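Local structure of carbohydrate binding family 6 (Clostridium thermocellum, 5A8D) at residues A[46-51]-A[81-86]; A[69-74]-A[87-92]; A[100-105]-A[159-164]; A[280-285]-A[300-305]. The protein probably hydrolyses terminal alpha-L-arabinofuranosyl linkages in plant polysaccharides, using the five-bladed beta-propeller fold of glycoside hydrolase family 43. All coordinates share one frame; numbering follows the deposited sequence. Where two conformers were deposited one is given.

The four contacts lie in a five-bladed propeller; interactions 1 and 2 share one blade, their centres about 15 Å apart. Strand 83-89 serves both, and strand 70-76 separates the two strands of interaction 1. Interaction 4, in the sheet of strands 277-283 and 301-308, also lies about 15 Å from interaction 1, centre to centre, and Trp-82 CZ2 touches Ile-303 CD1 at 3.7 Å. Interaction 3 is the most central, its centre about 7 Å from that of the chain, and Ser-105 there hydrogen-bonds a glycerol, probably from the crystallisation liquor. It meets interaction 2 through Ser-101, whose OG is 3.5 Å from Ile-71 CG1.

Interaction 1 of 4, residues A[46-51]-A[81-86]; sequences NGRLYI and NWTDHG
Arg-48, Tyr-50 and Ile-51 meet Thr-83, His-85 and Trp-82 in a side-chain contact within one propeller blade, between strands 48-55 and 83-89, which are separated by strand 70-76. The backbones stay well apart, with the CA atoms of Tyr-50 and Thr-83 separated by 9.4 Å, and side chains bridge the gap. Arg-48 bends at chi3 (69°), which brings NH2 to 3.5 Å from Thr-83 OG1; the two side chains cross at about a right angle. A water lying in the guanidinium plane, at its edge, joins them: it accepts from Arg-48 NH2 at 2.9 Å and lies 2.8 Å from Thr-83 OG1. NH2 also hydrogen-bonds Ser-75 OG, which is shared with His-85 NE2, and this doubly held guanidinium end is thereby tied to the intervening strand. Tyr-50 CE2 comes within 4.1 Å of His-85 NE2, the rings inclined at 35°. On the other side of the sheet, Ile-51 CG1 packs obliquely on Trp-82 CZ3 at 4.0 Å. On strand 70-76, Cys-73 and Ser-75 lie against Tyr-50, and Ile-74 and Thr-76 against Trp-82, while strand 40-45 flanks 48-55 beyond.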
loop_
_atom_site.group_PDB
_atom_site.type_symbol
_atom_site.label_atom_id
_atom_site.label_comp_id
_atom_site.label_asym_id
_atom_site.label_seq_id
_atom_site.Cartn_x
_atom_site.Cartn_y
_atom_site.Cartn_z
ATOM N N ASN A 46 41.079 -38.451 -41.154
ATOM C CA ASN A 46 42.470 -38.806 -41.243
ATOM C C ASN A 46 43.393 -37.581 -41.144
ATOM O O ASN A 46 44.298 -37.405 -41.947
ATOM C CB ASN A 46 42.665 -39.587 -42.532
ATOM C CG ASN A 46 44.013 -40.232 -42.637
ATOM O OD1 ASN A 46 44.585 -40.682 -41.646
ATOM N ND2 ASN A 46 44.539 -40.279 -43.863
ATOM N N GLY A 47 43.127 -36.726 -40.171
ATOM C CA GLY A 47 43.967 -35.557 -39.888
ATOM C C GLY A 47 43.733 -34.307 -40.728
ATOM O O GLY A 47 44.455 -33.313 -40.579
ATOM N N ARG A 48 42.769 -34.359 -41.629
ATOM C CA ARG A 48 42.528 -33.262 -42.565
ATOM C C ARG A 48 41.121 -32.771 -42.429
ATOM O O ARG A 48 40.203 -33.537 -42.115
ATOM C CB ARG A 48 42.741 -33.734 -44.014
ATOM C CG ARG A 48 44.150 -34.182 -44.331
ATOM C CD ARG A 48 44.348 -34.439 -45.841
ATOM N NE ARG A 48 44.316 -33.228 -46.662
ATOM C CZ ARG A 48 45.330 -32.371 -46.851
ATOM N NH1 ARG A 48 46.563 -32.567 -46.321
ATOM N NH2 ARG A 48 45.123 -31.308 -47.599
ATOM N N LEU A 49 40.931 -31.479 -42.701
ATOM C CA LEU A 49 39.628 -30.868 -42.781
ATOM C C LEU A 49 39.255 -30.723 -44.253
ATOM O O LEU A 49 40.005 -30.092 -45.006
ATOM C CB LEU A 49 39.677 -29.474 -42.159
ATOM C CG LEU A 49 38.410 -28.619 -42.222
ATOM C CD1 LEU A 49 37.245 -29.246 -41.529
ATOM C CD2 LEU A 49 38.680 -27.241 -41.594
ATOM N N TYR A 50 38.162 -31.364 -44.644
ATOM C CA TYR A 50 37.598 -31.309 -46.000
ATOM C C TYR A 50 36.417 -30.332 -46.011
ATOM O O TYR A 50 35.469 -30.452 -45.202
ATOM C CB TYR A 50 37.115 -32.712 -46.425
ATOM C CG TYR A 50 38.244 -33.719 -46.581
ATOM C CD1 TYR A 50 38.773 -34.425 -45.459
ATOM C CD2 TYR A 50 38.898 -33.919 -47.822
ATOM C CE1 TYR A 50 39.816 -35.274 -45.612
ATOM C CE2 TYR A 50 39.950 -34.805 -47.950
ATOM C CZ TYR A 50 40.389 -35.481 -46.853
ATOM O OH TYR A 50 41.443 -36.343 -46.950
ATOM N N ILE A 51 36.412 -29.437 -47.003
ATOM C CA ILE A 51 35.321 -28.483 -47.188
ATOM C C ILE A 51 34.732 -28.751 -48.555
ATOM O O ILE A 51 35.474 -28.764 -49.572
ATOM C CB ILE A 51 35.828 -27.045 -47.105
ATOM C CG1 ILE A 51 36.508 -26.767 -45.776
ATOM C CG2 ILE A 51 34.713 -26.053 -47.327
ATOM C CD1 ILE A 51 35.643 -26.934 -44.579
ATOM N N ASN A 81 47.228 -23.842 -45.971
ATOM C CA ASN A 81 47.560 -24.386 -47.263
ATOM C C ASN A 81 46.406 -25.312 -47.645
ATOM O O ASN A 81 46.020 -26.163 -46.856
ATOM C CB ASN A 81 48.852 -25.156 -47.177
ATOM C CG ASN A 81 50.035 -24.242 -46.880
ATOM O OD1 ASN A 81 50.398 -23.424 -47.710
ATOM N ND2 ASN A 81 50.598 -24.351 -45.677
ATOM N N TRP A 82 45.832 -25.107 -48.830
ATOM C CA TRP A 82 44.698 -25.876 -49.284
ATOM C C TRP A 82 45.049 -26.676 -50.528
ATOM O O TRP A 82 45.778 -26.199 -51.397
ATOM C CB TRP A 82 43.535 -24.924 -49.608
ATOM C CG TRP A 82 43.071 -24.235 -48.402
ATOM C CD1 TRP A 82 43.579 -23.058 -47.858
ATOM C CD2 TRP A 82 42.080 -24.702 -47.495
ATOM N NE1 TRP A 82 42.925 -22.797 -46.670
ATOM C CE2 TRP A 82 41.992 -23.768 -46.444
ATOM C CE3 TRP A 82 41.235 -25.811 -47.477
ATOM C CZ2 TRP A 82 41.108 -23.931 -45.393
ATOM C CZ3 TRP A 82 40.358 -25.976 -46.424
ATOM C CH2 TRP A 82 40.276 -25.005 -45.415
ATOM N N THR A 83 44.559 -27.907 -50.566
ATOM C CA THR A 83 44.635 -28.763 -51.763
ATOM C C THR A 83 43.259 -28.778 -52.415
ATOM O O THR A 83 42.252 -29.026 -51.754
ATOM C CB THR A 83 45.007 -30.197 -51.369
ATOM O OG1 THR A 83 46.268 -30.150 -50.713
ATOM C CG2 THR A 83 45.084 -31.138 -52.590
ATOM N N ASP A 84 43.211 -28.508 -53.712
ATOM C CA ASP A 84 41.953 -28.603 -54.451
ATOM C C ASP A 84 41.754 -30.035 -54.936
ATOM O O ASP A 84 42.631 -30.578 -55.578
ATOM C CB ASP A 84 42.016 -27.678 -55.660
ATOM C CG ASP A 84 40.707 -27.602 -56.433
ATOM O OD1 ASP A 84 39.668 -28.018 -55.923
ATOM O OD2 ASP A 84 40.786 -27.125 -57.577
ATOM N N HIS A 85 40.642 -30.618 -54.585
ATOM C CA HIS A 85 40.278 -31.951 -55.080
ATOM C C HIS A 85 39.314 -31.863 -56.252
ATOM O O HIS A 85 38.974 -32.885 -56.814
ATOM C CB HIS A 85 39.696 -32.779 -53.930
ATOM C CG HIS A 85 40.660 -32.917 -52.799
ATOM N ND1 HIS A 85 41.834 -33.624 -52.911
ATOM C CD2 HIS A 85 40.659 -32.378 -51.559
ATOM C CE1 HIS A 85 42.553 -33.455 -51.804
ATOM N NE2 HIS A 85 41.838 -32.759 -50.944
ATOM N N GLY A 86 38.822 -30.663 -56.592
ATOM C CA GLY A 86 37.855 -30.519 -57.670
ATOM C C GLY A 86 36.504 -31.172 -57.416
ATOM O O GLY A 86 36.063 -31.350 -56.244
HETATM O O HOH W 1 46.857 -29.031 -48.253
#

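Interaction 2 of 4, residues A[69-74]-A[87-92]; sequences PDITCI and EVFNAK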
loop_
_atom_site.group_PDB
_atom_site.type_symbol
_atom_site.label_atom_id
_atom_site.label_comp_id
_atom_site.label_asym_id
_atom_site.label_seq_id
_atom_site.Cartn_x
_atom_site.Cartn_y
_atom_site.Cartn_z
ATOM N N PRO A 69 27.560 -27.279 -62.678
ATOM C CA PRO A 69 26.722 -27.619 -61.534
ATOM C C PRO A 69 27.057 -28.936 -60.811
ATOM O O PRO A 69 26.759 -30.033 -61.303
ATOM C CB PRO A 69 25.320 -27.748 -62.132
ATOM C CG PRO A 69 25.346 -26.978 -63.395
ATOM C CD PRO A 69 26.738 -27.008 -63.896
ATOM N N ASP A 70 27.600 -28.830 -59.616
ATOM C CA ASP A 70 28.211 -29.975 -59.005
ATOM C C ASP A 70 28.547 -29.660 -57.531
ATOM O O ASP A 70 28.138 -28.641 -57.030
ATOM C CB ASP A 70 29.454 -30.400 -59.826
ATOM C CG ASP A 70 30.626 -29.406 -59.766
ATOM O OD1 ASP A 70 30.530 -28.385 -59.073
ATOM O OD2 ASP A 70 31.688 -29.715 -60.389
ATOM N N ILE A 71 29.243 -30.562 -56.857
ATOM C CA ILE A 71 29.875 -30.286 -55.601
ATOM C C ILE A 71 31.385 -30.531 -55.743
ATOM O O ILE A 71 31.793 -31.533 -56.289
ATOM C CB ILE A 71 29.306 -31.200 -54.500
ATOM C CG1 ILE A 71 27.817 -30.853 -54.312
ATOM C CG2 ILE A 71 30.102 -31.065 -53.211
ATOM C CD1 ILE A 71 27.020 -31.816 -53.502
ATOM N N THR A 72 32.187 -29.612 -55.226
ATOM C CA THR A 72 33.629 -29.676 -55.243
ATOM C C THR A 72 34.134 -29.747 -53.804
ATOM O O THR A 72 33.379 -29.559 -52.833
ATOM C CB THR A 72 34.241 -28.424 -55.907
ATOM O OG1 THR A 72 33.848 -27.255 -55.180
ATOM C CG2 THR A 72 33.867 -28.302 -57.389
ATOM N N CYS A 73 35.406 -30.075 -53.666
ATOM C CA CYS A 73 36.024 -30.285 -52.359
ATOM C C CYS A 73 37.450 -29.768 -52.338
ATOM O O CYS A 73 38.203 -29.942 -53.320
ATOM C CB CYS A 73 36.015 -31.794 -52.102
ATOM S SG CYS A 73 36.782 -32.270 -50.530
ATOM N N ILE A 74 37.788 -29.074 -51.253
ATOM C CA ILE A 74 39.131 -28.708 -50.924
ATOM C C ILE A 74 39.480 -29.262 -49.541
ATOM O O ILE A 74 38.602 -29.522 -48.762
ATOM C CB ILE A 74 39.381 -27.175 -50.986
ATOM C CG1 ILE A 74 38.537 -26.440 -49.963
ATOM C CG2 ILE A 74 39.079 -26.649 -52.390
ATOM C CD1 ILE A 74 38.941 -24.997 -49.823
ATOM N N GLU A 87 35.844 -31.533 -58.517
ATOM C CA GLU A 87 34.521 -32.074 -58.481
ATOM C C GLU A 87 34.507 -33.442 -57.820
ATOM O O GLU A 87 35.353 -34.319 -58.164
ATOM C CB GLU A 87 33.995 -32.199 -59.899
ATOM C CG GLU A 87 32.608 -32.853 -59.982
ATOM C CD GLU A 87 32.078 -32.840 -61.371
ATOM O OE1 GLU A 87 31.498 -31.801 -61.793
ATOM O OE2 GLU A 87 32.250 -33.888 -62.068
ATOM N N VAL A 88 33.591 -33.624 -56.871
ATOM C CA VAL A 88 33.423 -34.944 -56.257
ATOM C C VAL A 88 32.062 -35.575 -56.552
ATOM O O VAL A 88 31.880 -36.782 -56.329
ATOM C CB VAL A 88 33.733 -34.899 -54.740
ATOM C CG1 VAL A 88 35.115 -34.300 -54.465
ATOM C CG2 VAL A 88 32.683 -34.154 -53.928
ATOM N N PHE A 89 31.109 -34.775 -57.034
ATOM C CA PHE A 89 29.774 -35.257 -57.336
ATOM C C PHE A 89 29.166 -34.333 -58.376
ATOM O O PHE A 89 29.264 -33.114 -58.243
ATOM C CB PHE A 89 28.905 -35.201 -56.083
ATOM C CG PHE A 89 27.484 -35.714 -56.302
ATOM C CD1 PHE A 89 27.251 -37.042 -56.575
ATOM C CD2 PHE A 89 26.416 -34.845 -56.249
ATOM C CE1 PHE A 89 25.951 -37.517 -56.786
ATOM C CE2 PHE A 89 25.107 -35.301 -56.415
ATOM C CZ PHE A 89 24.886 -36.633 -56.710
ATOM N N ASN A 90 28.533 -34.928 -59.376
ATOM C CA ASN A 90 27.806 -34.220 -60.406
ATOM C C ASN A 90 26.476 -34.953 -60.543
ATOM O O ASN A 90 26.473 -36.080 -60.941
ATOM C CB ASN A 90 28.635 -34.273 -61.675
ATOM C CG ASN A 90 27.958 -33.632 -62.851
ATOM O OD1 ASN A 90 26.827 -33.933 -63.158
ATOM N ND2 ASN A 90 28.676 -32.710 -63.518
ATOM N N ALA A 91 25.374 -34.305 -60.167
ATOM C CA ALA A 91 24.048 -34.973 -60.126
ATOM C C ALA A 91 23.677 -35.640 -61.456
ATOM O O ALA A 91 23.110 -36.759 -61.504
ATOM C CB ALA A 91 22.982 -33.964 -59.743
ATOM N N LYS A 92 24.021 -35.001 -62.569
ATOM C CA LYS A 92 23.617 -35.532 -63.892
ATOM C C LYS A 92 24.342 -36.834 -64.228
ATOM O O LYS A 92 23.746 -37.753 -64.791
ATOM C CB LYS A 92 23.894 -34.514 -64.990
ATOM C CG LYS A 92 23.014 -33.293 -64.890
ATOM C CD LYS A 92 23.151 -32.399 -66.116
ATOM C CE LYS A 92 21.972 -31.439 -66.234
ATOM N NZ LYS A 92 21.872 -30.507 -65.058
HETATM O O HOH W 2 25.212 -31.620 -59.541
HETATM O O HOH W 3 26.077 -30.708 -63.824
#
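Asp-70 reaches across to strand 83-89, and its side chain can be followed atom by atom. CB sits 3.1 Å from Phe-89 O; CG lies 3.3 Å from Glu-87 OE1; and OD2, at the tip, is just 2.5 Å from that same Glu-87 OE1. Two acid oxygens so close suggest that one of the groups carries a proton. Their carboxylates stand almost perpendicular, with planes 83° apart. A chi1 of 69° puts the Asp-70 carboxylate between its own backbone N and carbonyl carbon, turned to the extended Glu-87 chain, whose other oxygen, OE2, forms a salt bridge with Arg-93. The opposite face of the sheet is apolar: Ile-71 CD1 meets Phe-89 CD2 at 4.1 Å, and Cys-73 CB packs on Val-88 CG1 at 3.6 Å. Backbone bonds fix the pairing. Ile-71 N donates to Phe-89 O at 2.9 Å, while Ile-71 O accepts from Val-88 N at 2.8 Å and weakly from Phe-89 N. Just beyond, Asn-90 N-caps helix 91-94, its OD1 accepting from Arg-93 N and weakly from Lys-92 N. With Val-88 and Phe-89 both facing Ile-71, this is a classic beta bulge in the antiparallel hairpin that ends a propeller sheet.

Interaction 3 of 4, residues A[100-105]-A[159-164]; sequences VSWAPS and WLFDPG
Trp-102 points the edge of its six-membered ring at the face of Phe-161 in a T-shaped pair, the planes 89° apart and the centroids separated by 5.6 Å. Its CE3 lies 3.8 Å from Phe-161 CD1. One face of the indole carries Val-100 CG1, displaced toward the rim, and one face of the phenyl ring carries Asp-162 CG; Ala-103 CB fits at the phenyl edge. A chi1 of 72° swings the Phe-161 ring over its own main chain, where its face meets the indole edge. The chain turns a corner at Ala-103, whose methyl packs against Asp-162 CB at 3.5 Å. Residues 102-105 and 161-164 run in nearly the same direction, 17° apart, and Ser-105 CB lies 3.3 Å from Pro-163 O. A water sits between Ala-103 O at 2.9 Å and Pro-163 O at 2.6 Å. Asp-162 OD2 is held by His-268 and Ala-212 N, Ser-105 OG by Val-165 N and a bound glycerol. Near the propeller centre the contact joins the start of strand 104-109 to the loop entering strand 164-167, in another sheet; Tyr-116 of strand 112-118 touches Ser-105 and Pro-163, and Phe-32 of helix 29-32 packs on Trp-102 and Phe-161.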
loop_
_atom_site.group_PDB
_atom_site.type_symbol
_atom_site.label_atom_id
_atom_site.label_comp_id
_atom_site.label_asym_id
_atom_site.label_seq_id
_atom_site.Cartn_x
_atom_site.Cartn_y
_atom_site.Cartn_z
ATOM N N VAL A 100 20.632 -31.357 -60.218
ATOM C CA VAL A 100 21.247 -30.265 -59.464
ATOM C C VAL A 100 21.722 -30.824 -58.121
ATOM O O VAL A 100 21.174 -31.809 -57.637
ATOM C CB VAL A 100 20.136 -29.181 -59.329
ATOM C CG1 VAL A 100 20.429 -28.140 -58.330
ATOM C CG2 VAL A 100 19.919 -28.525 -60.711
ATOM N N SER A 101 22.706 -30.173 -57.491
ATOM C CA SER A 101 23.171 -30.608 -56.174
ATOM C C SER A 101 23.562 -29.449 -55.311
ATOM O O SER A 101 24.751 -29.121 -55.225
ATOM C CB SER A 101 24.343 -31.592 -56.305
ATOM O OG SER A 101 25.472 -30.994 -56.953
ATOM N N TRP A 102 22.575 -28.847 -54.636
ATOM C CA TRP A 102 22.802 -27.752 -53.758
ATOM C C TRP A 102 23.054 -28.281 -52.337
ATOM O O TRP A 102 22.762 -29.431 -52.005
ATOM C CB TRP A 102 21.577 -26.849 -53.685
ATOM C CG TRP A 102 21.174 -26.173 -54.934
ATOM C CD1 TRP A 102 21.905 -26.015 -56.067
ATOM C CD2 TRP A 102 19.928 -25.500 -55.166
ATOM N NE1 TRP A 102 21.209 -25.261 -56.993
ATOM C CE2 TRP A 102 19.979 -24.964 -56.471
ATOM C CE3 TRP A 102 18.780 -25.307 -54.390
ATOM C CZ2 TRP A 102 18.915 -24.254 -57.028
ATOM C CZ3 TRP A 102 17.734 -24.627 -54.938
ATOM C CH2 TRP A 102 17.792 -24.116 -56.237
ATOM N N ALA A 103 23.583 -27.399 -51.504
ATOM C CA ALA A 103 23.494 -27.524 -50.057
ATOM C C ALA A 103 23.952 -28.889 -49.542
ATOM O O ALA A 103 23.178 -29.640 -48.933
ATOM C CB ALA A 103 22.065 -27.186 -49.601
ATOM N N PRO A 104 25.230 -29.203 -49.768
ATOM C CA PRO A 104 25.724 -30.491 -49.265
ATOM C C PRO A 104 25.701 -30.625 -47.754
ATOM O O PRO A 104 25.821 -29.628 -47.010
ATOM C CB PRO A 104 27.161 -30.508 -49.756
ATOM C CG PRO A 104 27.556 -29.085 -49.919
ATOM C CD PRO A 104 26.294 -28.418 -50.375
ATOM N N SER A 105 25.608 -31.879 -47.329
ATOM C CA SER A 105 25.834 -32.290 -45.977
ATOM C C SER A 105 26.668 -33.528 -46.093
ATOM O O SER A 105 26.334 -34.438 -46.865
ATOM C CB SER A 105 24.504 -32.608 -45.278
ATOM O OG SER A 105 24.710 -32.930 -43.884
ATOM N N TRP A 159 10.114 -25.341 -48.051
ATOM C CA TRP A 159 11.175 -25.632 -49.047
ATOM C C TRP A 159 11.953 -26.853 -48.665
ATOM O O TRP A 159 12.338 -26.950 -47.464
ATOM C CB TRP A 159 12.172 -24.439 -49.088
ATOM C CG TRP A 159 11.462 -23.162 -49.368
ATOM C CD1 TRP A 159 10.286 -22.994 -50.050
ATOM C CD2 TRP A 159 11.894 -21.843 -48.996
ATOM N NE1 TRP A 159 9.961 -21.659 -50.111
ATOM C CE2 TRP A 159 10.932 -20.936 -49.463
ATOM C CE3 TRP A 159 13.004 -21.352 -48.306
ATOM C CZ2 TRP A 159 11.041 -19.554 -49.251
ATOM C CZ3 TRP A 159 13.112 -20.000 -48.095
ATOM C CH2 TRP A 159 12.148 -19.115 -48.558
ATOM N N LEU A 160 12.288 -27.715 -49.649
ATOM C CA LEU A 160 13.006 -28.973 -49.397
ATOM C C LEU A 160 14.262 -29.006 -50.259
ATOM O O LEU A 160 14.195 -29.331 -51.445
ATOM C CB LEU A 160 12.109 -30.167 -49.745
ATOM C CG LEU A 160 11.375 -30.926 -48.630
ATOM C CD1 LEU A 160 10.825 -30.030 -47.545
ATOM C CD2 LEU A 160 10.266 -31.775 -49.235
ATOM N N PHE A 161 15.411 -28.663 -49.669
ATOM C CA PHE A 161 16.667 -28.691 -50.443
ATOM C C PHE A 161 17.945 -28.733 -49.632
ATOM O O PHE A 161 18.982 -29.014 -50.230
ATOM C CB PHE A 161 16.776 -27.530 -51.487
ATOM C CG PHE A 161 17.002 -26.156 -50.884
ATOM C CD1 PHE A 161 18.297 -25.702 -50.658
ATOM C CD2 PHE A 161 15.944 -25.315 -50.600
ATOM C CE1 PHE A 161 18.559 -24.462 -50.111
ATOM C CE2 PHE A 161 16.195 -24.049 -50.049
ATOM C CZ PHE A 161 17.493 -23.641 -49.799
ATOM N N ASP A 162 17.917 -28.366 -48.329
ATOM C CA ASP A 162 19.150 -28.156 -47.584
ATOM C C ASP A 162 19.160 -29.038 -46.311
ATOM O O ASP A 162 18.835 -28.578 -45.221
ATOM C CB ASP A 162 19.513 -26.697 -47.271
ATOM C CG ASP A 162 18.381 -25.876 -46.716
ATOM O OD1 ASP A 162 17.237 -26.391 -46.607
ATOM O OD2 ASP A 162 18.661 -24.639 -46.464
ATOM N N PRO A 163 19.584 -30.285 -46.476
ATOM C CA PRO A 163 19.659 -31.206 -45.325
ATOM C C PRO A 163 20.843 -30.953 -44.429
ATOM O O PRO A 163 21.911 -30.526 -44.888
ATOM C CB PRO A 163 19.835 -32.537 -45.988
ATOM C CG PRO A 163 20.638 -32.241 -47.231
ATOM C CD PRO A 163 20.071 -30.932 -47.712
ATOM N N GLY A 164 20.658 -31.208 -43.145
ATOM C CA GLY A 164 21.746 -31.268 -42.189
ATOM C C GLY A 164 21.655 -32.648 -41.554
ATOM O O GLY A 164 20.678 -32.965 -40.875
HETATM O O HOH W 4 22.329 -28.493 -46.449
HETATM O O HOH W 5 24.742 -29.363 -44.024
#

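Interaction 4 of 4, residues A[280-285]-A[300-305]; sequences VVYHNR and NVCIDQ
Tyr-282 uses its ring and its hydroxyl on two different residues of the facing strand: Cys-302 CB lies over a ring face, and OH donates to Asp-304 OD2 at 2.8 Å. The setting is an antiparallel pair, strands 277-283 and 301-308, at the middle of a four-stranded blade of the propeller. With chi1 at 61°, the Tyr-282 side chain leans across the sheet toward the neighbouring strand, which brings its ring beside Cys-302. Cys-302 CB then stands 3.8 Å from the ring centroid, a CH-pi contact 21° off the normal, with the sulfur more oblique. Asp-304 meets the ring at its edge, the carboxylate plane turned 74° to it; OD2 is approached from above that plane. Its other oxygen, OD1, forms a salt bridge with Arg-291, so the buried acid is held through both oxygens. Paired backbone bonds tie Val-280 to Asp-304 and Tyr-282 to Cys-302, the shortest being Cys-302 N to Tyr-282 O at 2.7 Å. Asn-300, preceded by a cis peptide, ends the pairing: its O accepts from Asn-284 N at 2.8 Å, while Asn-284 OD1 caps Val-287 N of helix 285-289.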
loop_
_atom_site.group_PDB
_atom_site.type_symbol
_atom_site.label_atom_id
_atom_site.label_comp_id
_atom_site.label_asym_id
_atom_site.label_seq_id
_atom_site.Cartn_x
_atom_site.Cartn_y
_atom_site.Cartn_z
ATOM N N VAL A 280 33.329 -22.510 -37.160
ATOM C CA VAL A 280 32.170 -22.307 -38.013
ATOM C C VAL A 280 32.677 -21.918 -39.404
ATOM O O VAL A 280 33.568 -21.078 -39.563
ATOM C CB VAL A 280 31.107 -21.334 -37.427
ATOM C CG1 VAL A 280 31.670 -19.957 -37.158
ATOM C CG2 VAL A 280 29.873 -21.279 -38.307
ATOM N N VAL A 281 32.139 -22.606 -40.401
ATOM C CA VAL A 281 32.514 -22.339 -41.766
ATOM C C VAL A 281 31.252 -21.864 -42.519
ATOM O O VAL A 281 30.176 -22.451 -42.381
ATOM C CB VAL A 281 33.281 -23.521 -42.455
ATOM C CG1 VAL A 281 34.018 -24.477 -41.470
ATOM C CG2 VAL A 281 32.445 -24.304 -43.379
ATOM N N TYR A 282 31.414 -20.781 -43.267
ATOM C CA TYR A 282 30.278 -20.147 -43.897
ATOM C C TYR A 282 30.736 -19.426 -45.138
ATOM O O TYR A 282 31.905 -19.256 -45.355
ATOM C CB TYR A 282 29.549 -19.264 -42.901
ATOM C CG TYR A 282 30.377 -18.151 -42.333
ATOM C CD1 TYR A 282 31.261 -18.371 -41.290
ATOM C CD2 TYR A 282 30.324 -16.874 -42.876
ATOM C CE1 TYR A 282 32.048 -17.390 -40.793
ATOM C CE2 TYR A 282 31.110 -15.846 -42.348
ATOM C CZ TYR A 282 31.972 -16.103 -41.312
ATOM O OH TYR A 282 32.796 -15.129 -40.774
ATOM N N HIS A 283 29.790 -19.086 -46.008
ATOM C CA HIS A 283 30.141 -18.464 -47.298
ATOM C C HIS A 283 29.739 -16.996 -47.150
ATOM O O HIS A 283 28.639 -16.681 -46.709
ATOM C CB HIS A 283 29.467 -19.207 -48.490
ATOM C CG HIS A 283 29.737 -18.620 -49.849
ATOM N ND1 HIS A 283 30.769 -19.043 -50.664
ATOM C CD2 HIS A 283 29.065 -17.683 -50.556
ATOM C CE1 HIS A 283 30.746 -18.358 -51.795
ATOM N NE2 HIS A 283 29.729 -17.523 -51.755
ATOM N N ASN A 284 30.659 -16.092 -47.482
ATOM C CA ASN A 284 30.342 -14.669 -47.401
ATOM C C ASN A 284 31.385 -13.900 -48.208
ATOM O O ASN A 284 32.495 -13.717 -47.735
ATOM C CB ASN A 284 30.295 -14.216 -45.951
ATOM C CG ASN A 284 29.839 -12.761 -45.781
ATOM O OD1 ASN A 284 30.373 -11.857 -46.426
ATOM N ND2 ASN A 284 28.899 -12.525 -44.860
ATOM N N ARG A 285 31.004 -13.496 -49.430
ATOM C CA ARG A 285 31.878 -12.710 -50.338
ATOM C C ARG A 285 32.430 -11.460 -49.686
ATOM O O ARG A 285 33.639 -11.208 -49.762
ATOM C CB ARG A 285 31.137 -12.275 -51.615
ATOM C CG ARG A 285 30.900 -13.370 -52.649
ATOM C CD ARG A 285 29.793 -13.005 -53.662
ATOM N NE ARG A 285 28.765 -14.055 -53.811
ATOM C CZ ARG A 285 27.816 -14.346 -52.906
ATOM N NH1 ARG A 285 27.759 -13.699 -51.740
ATOM N NH2 ARG A 285 26.937 -15.326 -53.147
ATOM N N ASN A 300 35.785 -17.100 -50.850
ATOM C CA ASN A 300 34.472 -16.751 -50.270
ATOM C C ASN A 300 33.981 -17.588 -49.082
ATOM O O ASN A 300 32.999 -17.224 -48.466
ATOM C CB ASN A 300 33.359 -16.510 -51.292
ATOM C CG ASN A 300 33.697 -15.454 -52.309
ATOM O OD1 ASN A 300 33.104 -15.448 -53.379
ATOM N ND2 ASN A 300 34.642 -14.573 -52.003
ATOM N N VAL A 301 34.689 -18.671 -48.759
ATOM C CA VAL A 301 34.373 -19.512 -47.597
ATOM C C VAL A 301 35.224 -19.076 -46.436
ATOM O O VAL A 301 36.436 -19.195 -46.493
ATOM C CB VAL A 301 34.668 -20.955 -47.864
ATOM C CG1 VAL A 301 34.436 -21.798 -46.586
ATOM C CG2 VAL A 301 33.709 -21.411 -48.964
ATOM N N CYS A 302 34.564 -18.612 -45.388
ATOM C CA CYS A 302 35.232 -18.030 -44.229
ATOM C C CYS A 302 35.259 -19.077 -43.144
ATOM O O CYS A 302 34.304 -19.850 -43.006
ATOM C CB CYS A 302 34.431 -16.844 -43.762
ATOM S SG CYS A 302 34.323 -15.549 -45.071
ATOM N N ILE A 303 36.311 -19.037 -42.323
ATOM C CA ILE A 303 36.439 -19.954 -41.198
ATOM C C ILE A 303 36.754 -19.137 -39.947
ATOM O O ILE A 303 37.742 -18.396 -39.922
ATOM C CB ILE A 303 37.532 -20.987 -41.450
ATOM C CG1 ILE A 303 37.221 -21.824 -42.698
ATOM C CG2 ILE A 303 37.717 -21.904 -40.203
ATOM C CD1 ILE A 303 38.471 -22.555 -43.198
ATOM N N ASP A 304 35.878 -19.214 -38.954
ATOM C CA ASP A 304 36.073 -18.555 -37.659
ATOM C C ASP A 304 36.126 -19.632 -36.581
ATOM O O ASP A 304 35.473 -20.652 -36.665
ATOM C CB ASP A 304 34.891 -17.676 -37.342
ATOM C CG ASP A 304 34.751 -16.445 -38.315
ATOM O OD1 ASP A 304 35.622 -16.167 -39.136
ATOM O OD2 ASP A 304 33.714 -15.815 -38.255
ATOM N N GLN A 305 36.895 -19.378 -35.542
ATOM C CA GLN A 305 36.973 -20.306 -34.423
ATOM C C GLN A 305 35.843 -19.960 -33.443
ATOM O O GLN A 305 35.587 -18.767 -33.136
ATOM C CB GLN A 305 38.319 -20.213 -33.738
ATOM C CG GLN A 305 38.496 -21.297 -32.696
ATOM C CD GLN A 305 39.892 -21.375 -32.121
ATOM O OE1 GLN A 305 40.834 -20.746 -32.608
ATOM N NE2 GLN A 305 40.042 -22.198 -31.069
#